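Long-range contact in putative N-acetylmuramoyl-L-alanine amidase,autolysin cwp6 (PDB 5J72), which probably cleaves the amide bond between N-acetylmuramic acid and L-alanine in peptidoglycan, using a zinc-dependent amidase domain joined to cell-wall-anchoring CWB2 modules: residues G343-K355 with L392-N406. Numbering follows the deposited sequence.
Sequences GADRHETNANVIK and LITPKTYVSAYHSTN
Asn350, a buried polar residue in a helix, reaches across to the edge of a strand and holds its backbone: Ile393 N donates to Asn350 OD1 at 3.1 Å, arriving from well above the carbonyl plane of the amide. CG anti to the backbone N (chi1 -176°) turns the amide toward the strand, and ND2 is taken up by Ile391 O and by Asn275 on helix 270-283. His403 CE1 lies 3.1 Å from Asn350 OD1 as well, its ring nearly perpendicular to the amide. The same ring sends NE2 to Ile393 O (2.8 Å) and carries Leu392 CG over one face, so strand and following loop are tied together just where the helix meets them.

One turn back, His347 packs NE2 against Pro395 CD at 3.4 Å and CB against Ser400 OG, which hydrogen-bonds to Glu490 of helix 477-494; Ser371 bonds to His347 NE2, and Arg346 CG covers one face of the ring. Tyr402 lies under Glu348, whose CB sits over the ring face, 3.7 Å from its centroid, a CH-pi contact. Glu348's extended chain continues over the CD1-CE1 side, its carboxylate 28° from the ring plane and held by Ala344 N, which donates to OE1. Asp345, the N-cap of the helix, brings OD2 near Tyr402 CE2; Lys623 of the amidase domain bridges Asp345 and Tyr402 OH. Further along, Asn406 ND2 donates to Ala351 O at 2.8 Å, with that oxygen in the amide plane of Asn406; Lys355 N reaches it from the opposite face of the carbonyl, so it accepts two bonds.

Helix 346-355 runs nearly antiparallel (161°) along the outer edge of strand 392-394, in the third CWB2 module, where that module meets the amidase domain.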
# COMPACT_ATOMS: atom_id res chain seq x y z
N GLY A 343 -10.47 3.31 6.72
CA GLY A 343 -10.51 4.13 5.51
C GLY A 343 -11.86 3.94 4.86
O GLY A 343 -12.53 2.96 5.09
N ALA A 344 -12.27 4.91 4.01
CA ALA A 344 -13.55 4.86 3.30
C ALA A 344 -13.59 3.67 2.35
O ALA A 344 -14.64 3.14 2.06
CB ALA A 344 -13.72 6.15 2.50
N ASP A 345 -12.40 3.26 1.83
CA ASP A 345 -12.36 2.13 0.96
C ASP A 345 -10.93 1.46 0.98
O ASP A 345 -10.11 1.89 1.79
CB ASP A 345 -12.68 2.53 -0.48
CG ASP A 345 -11.77 3.57 -1.13
OD1 ASP A 345 -10.58 3.64 -0.78
OD2 ASP A 345 -12.25 4.32 -2.00
N ARG A 346 -10.69 0.46 0.13
CA ARG A 346 -9.40 -0.29 0.16
C ARG A 346 -8.20 0.65 -0.09
O ARG A 346 -7.12 0.39 0.46
CB ARG A 346 -9.44 -1.47 -0.86
CG ARG A 346 -9.43 -0.97 -2.31
CD ARG A 346 -9.62 -2.12 -3.29
NE ARG A 346 -10.95 -2.67 -3.17
CZ ARG A 346 -11.46 -3.57 -4.00
NH1 ARG A 346 -10.75 -4.03 -5.02
NH2 ARG A 346 -12.68 -4.04 -3.79
N HIS A 347 -8.38 1.76 -0.89
CA HIS A 347 -7.25 2.63 -1.19
C HIS A 347 -6.98 3.55 -0.09
O HIS A 347 -5.82 3.74 0.26
CB HIS A 347 -7.49 3.39 -2.50
CG HIS A 347 -7.80 2.47 -3.63
ND1 HIS A 347 -9.02 2.49 -4.27
CD2 HIS A 347 -7.06 1.52 -4.25
CE1 HIS A 347 -9.01 1.57 -5.23
NE2 HIS A 347 -7.83 0.96 -5.24
N GLU A 348 -8.05 4.15 0.53
CA GLU A 348 -7.79 5.00 1.70
C GLU A 348 -7.25 4.16 2.81
O GLU A 348 -6.37 4.63 3.55
CB GLU A 348 -9.07 5.78 2.22
CG GLU A 348 -8.57 6.88 3.18
CD GLU A 348 -9.71 7.80 3.64
OE1 GLU A 348 -10.85 7.36 3.57
OE2 GLU A 348 -9.42 8.93 4.05
N THR A 349 -7.73 2.93 2.97
CA THR A 349 -7.17 2.14 4.09
C THR A 349 -5.64 1.79 3.80
O THR A 349 -4.82 1.85 4.68
CB THR A 349 -7.95 0.84 4.21
OG1 THR A 349 -9.36 1.16 4.44
CG2 THR A 349 -7.42 -0.00 5.35
N ASN A 350 -5.35 1.48 2.55
CA ASN A 350 -3.94 1.22 2.16
C ASN A 350 -3.09 2.45 2.50
O ASN A 350 -2.01 2.35 3.13
CB ASN A 350 -3.90 0.91 0.69
CG ASN A 350 -2.49 0.53 0.23
OD1 ASN A 350 -1.87 1.30 -0.52
ND2 ASN A 350 -1.92 -0.64 0.67
N ALA A 351 -3.59 3.69 2.14
CA ALA A 351 -2.79 4.90 2.43
C ALA A 351 -2.69 5.13 3.92
O ALA A 351 -1.61 5.56 4.39
CB ALA A 351 -3.44 6.16 1.76
N ASN A 352 -3.75 4.84 4.71
CA ASN A 352 -3.62 5.10 6.16
C ASN A 352 -2.69 4.08 6.82
O ASN A 352 -2.01 4.41 7.83
CB ASN A 352 -5.03 5.04 6.88
CG ASN A 352 -5.79 6.36 6.62
OD1 ASN A 352 -5.15 7.43 6.42
ND2 ASN A 352 -7.10 6.35 6.58
N VAL A 353 -2.68 2.84 6.32
CA VAL A 353 -1.72 1.86 6.90
C VAL A 353 -0.29 2.33 6.59
O VAL A 353 0.59 2.24 7.43
CB VAL A 353 -1.95 0.46 6.26
CG1 VAL A 353 -0.71 -0.44 6.43
CG2 VAL A 353 -3.21 -0.18 6.89
N ILE A 354 -0.04 2.74 5.32
CA ILE A 354 1.31 3.21 4.99
C ILE A 354 1.63 4.41 5.87
O ILE A 354 2.70 4.47 6.46
CB ILE A 354 1.35 3.53 3.47
CG1 ILE A 354 1.42 2.20 2.74
CG2 ILE A 354 2.63 4.33 3.03
CD1 ILE A 354 1.10 2.26 1.21
N LYS A 355 0.69 5.37 6.01
CA LYS A 355 1.01 6.52 6.85
C LYS A 355 1.27 6.15 8.29
O LYS A 355 2.20 6.69 8.91
CB LYS A 355 -0.19 7.53 6.74
CG LYS A 355 -0.15 8.64 7.76
CD LYS A 355 -1.60 9.29 7.87
CE LYS A 355 -2.54 8.34 8.60
NZ LYS A 355 -3.93 8.87 8.71
N LEU A 392 1.75 -0.89 -1.85
CA LEU A 392 0.76 0.12 -2.23
C LEU A 392 -0.15 -0.52 -3.22
O LEU A 392 0.34 -1.18 -4.14
CB LEU A 392 1.51 1.28 -2.89
CG LEU A 392 0.56 2.47 -3.20
CD1 LEU A 392 1.31 3.74 -2.96
CD2 LEU A 392 0.10 2.31 -4.68
N ILE A 393 -1.50 -0.36 -3.07
CA ILE A 393 -2.37 -0.92 -4.07
C ILE A 393 -3.12 0.24 -4.78
O ILE A 393 -3.45 1.22 -4.13
CB ILE A 393 -3.42 -1.93 -3.51
CG1 ILE A 393 -4.25 -1.30 -2.36
CG2 ILE A 393 -2.62 -3.19 -2.96
CD1 ILE A 393 -5.44 -2.25 -1.90
N THR A 394 -3.39 0.09 -6.07
CA THR A 394 -4.08 1.16 -6.79
C THR A 394 -4.63 0.51 -8.01
O THR A 394 -4.16 -0.55 -8.44
CB THR A 394 -3.10 2.31 -7.09
OG1 THR A 394 -3.85 3.48 -7.46
CG2 THR A 394 -2.09 1.95 -8.22
N PRO A 395 -5.68 1.10 -8.60
CA PRO A 395 -6.21 0.44 -9.80
C PRO A 395 -5.22 0.49 -10.97
O PRO A 395 -4.30 1.29 -10.99
CB PRO A 395 -7.52 1.26 -10.09
CG PRO A 395 -7.91 1.80 -8.76
CD PRO A 395 -6.56 2.20 -8.16
N LYS A 396 -5.48 -0.32 -11.98
CA LYS A 396 -4.57 -0.40 -13.14
C LYS A 396 -4.47 0.91 -13.91
O LYS A 396 -3.42 1.20 -14.46
CB LYS A 396 -5.08 -1.46 -14.13
CG LYS A 396 -5.19 -2.84 -13.59
CD LYS A 396 -5.60 -3.75 -14.75
CE LYS A 396 -7.04 -4.13 -14.64
NZ LYS A 396 -7.18 -5.60 -14.57
N THR A 397 -5.56 1.71 -13.95
CA THR A 397 -5.54 2.91 -14.79
C THR A 397 -5.36 4.23 -14.09
O THR A 397 -5.29 5.23 -14.79
CB THR A 397 -6.83 2.94 -15.66
OG1 THR A 397 -7.93 3.15 -14.76
CG2 THR A 397 -7.07 1.61 -16.43
N TYR A 398 -5.28 4.32 -12.75
CA TYR A 398 -5.00 5.61 -12.15
C TYR A 398 -4.39 5.50 -10.77
O TYR A 398 -4.54 4.46 -10.12
CB TYR A 398 -6.31 6.49 -12.03
CG TYR A 398 -7.39 5.90 -11.14
CD1 TYR A 398 -8.26 4.93 -11.61
CD2 TYR A 398 -7.56 6.36 -9.83
CE1 TYR A 398 -9.28 4.42 -10.81
CE2 TYR A 398 -8.58 5.85 -9.02
CZ TYR A 398 -9.43 4.88 -9.53
OH TYR A 398 -10.43 4.35 -8.75
N VAL A 399 -3.70 6.51 -10.34
CA VAL A 399 -3.17 6.53 -9.00
C VAL A 399 -4.31 7.01 -8.11
O VAL A 399 -4.85 8.11 -8.33
CB VAL A 399 -1.98 7.47 -8.86
CG1 VAL A 399 -1.50 7.54 -7.38
CG2 VAL A 399 -0.84 7.01 -9.78
N SER A 400 -4.72 6.22 -7.15
CA SER A 400 -5.75 6.69 -6.25
C SER A 400 -5.40 8.02 -5.56
O SER A 400 -4.29 8.29 -5.11
CB SER A 400 -6.03 5.62 -5.18
OG SER A 400 -6.85 6.17 -4.16
N ALA A 401 -6.42 8.92 -5.46
CA ALA A 401 -6.21 10.21 -4.80
C ALA A 401 -5.83 10.09 -3.36
O ALA A 401 -5.16 10.96 -2.80
CB ALA A 401 -7.54 11.05 -4.90
N TYR A 402 -6.21 8.99 -2.71
CA TYR A 402 -5.87 8.85 -1.27
C TYR A 402 -4.34 8.67 -1.07
O TYR A 402 -3.85 8.89 0.04
CB TYR A 402 -6.60 7.62 -0.71
CG TYR A 402 -8.10 7.83 -0.68
CD1 TYR A 402 -8.68 8.74 0.19
CD2 TYR A 402 -8.93 7.13 -1.53
CE1 TYR A 402 -10.06 8.95 0.21
CE2 TYR A 402 -10.31 7.34 -1.54
CZ TYR A 402 -10.87 8.26 -0.67
OH TYR A 402 -12.24 8.46 -0.71
N HIS A 403 -3.61 8.29 -2.13
CA HIS A 403 -2.14 8.14 -2.04
C HIS A 403 -1.40 9.44 -2.23
O HIS A 403 -0.20 9.50 -1.99
CB HIS A 403 -1.63 7.15 -3.14
CG HIS A 403 -2.13 5.77 -2.94
ND1 HIS A 403 -2.17 5.18 -1.68
CD2 HIS A 403 -2.67 4.88 -3.80
CE1 HIS A 403 -2.72 3.97 -1.81
NE2 HIS A 403 -3.02 3.76 -3.08
N SER A 404 -2.12 10.54 -2.61
CA SER A 404 -1.38 11.76 -2.95
C SER A 404 -0.45 12.25 -1.94
O SER A 404 0.69 12.59 -2.28
CB SER A 404 -2.36 12.90 -3.27
OG SER A 404 -3.18 12.50 -4.33
N THR A 405 -0.88 12.36 -0.71
CA THR A 405 0.01 12.89 0.33
C THR A 405 1.25 12.03 0.63
O THR A 405 2.37 12.54 0.73
CB THR A 405 -0.79 13.07 1.62
OG1 THR A 405 -2.02 13.73 1.29
CG2 THR A 405 -0.06 13.89 2.64
N ASN A 406 1.04 10.72 0.85
CA ASN A 406 2.16 9.82 1.11
C ASN A 406 3.13 9.87 -0.10
O ASN A 406 4.32 9.94 0.11
CB ASN A 406 1.62 8.36 1.20
CG ASN A 406 0.89 8.09 2.53
OD1 ASN A 406 1.04 8.84 3.50
ND2 ASN A 406 0.07 7.04 2.63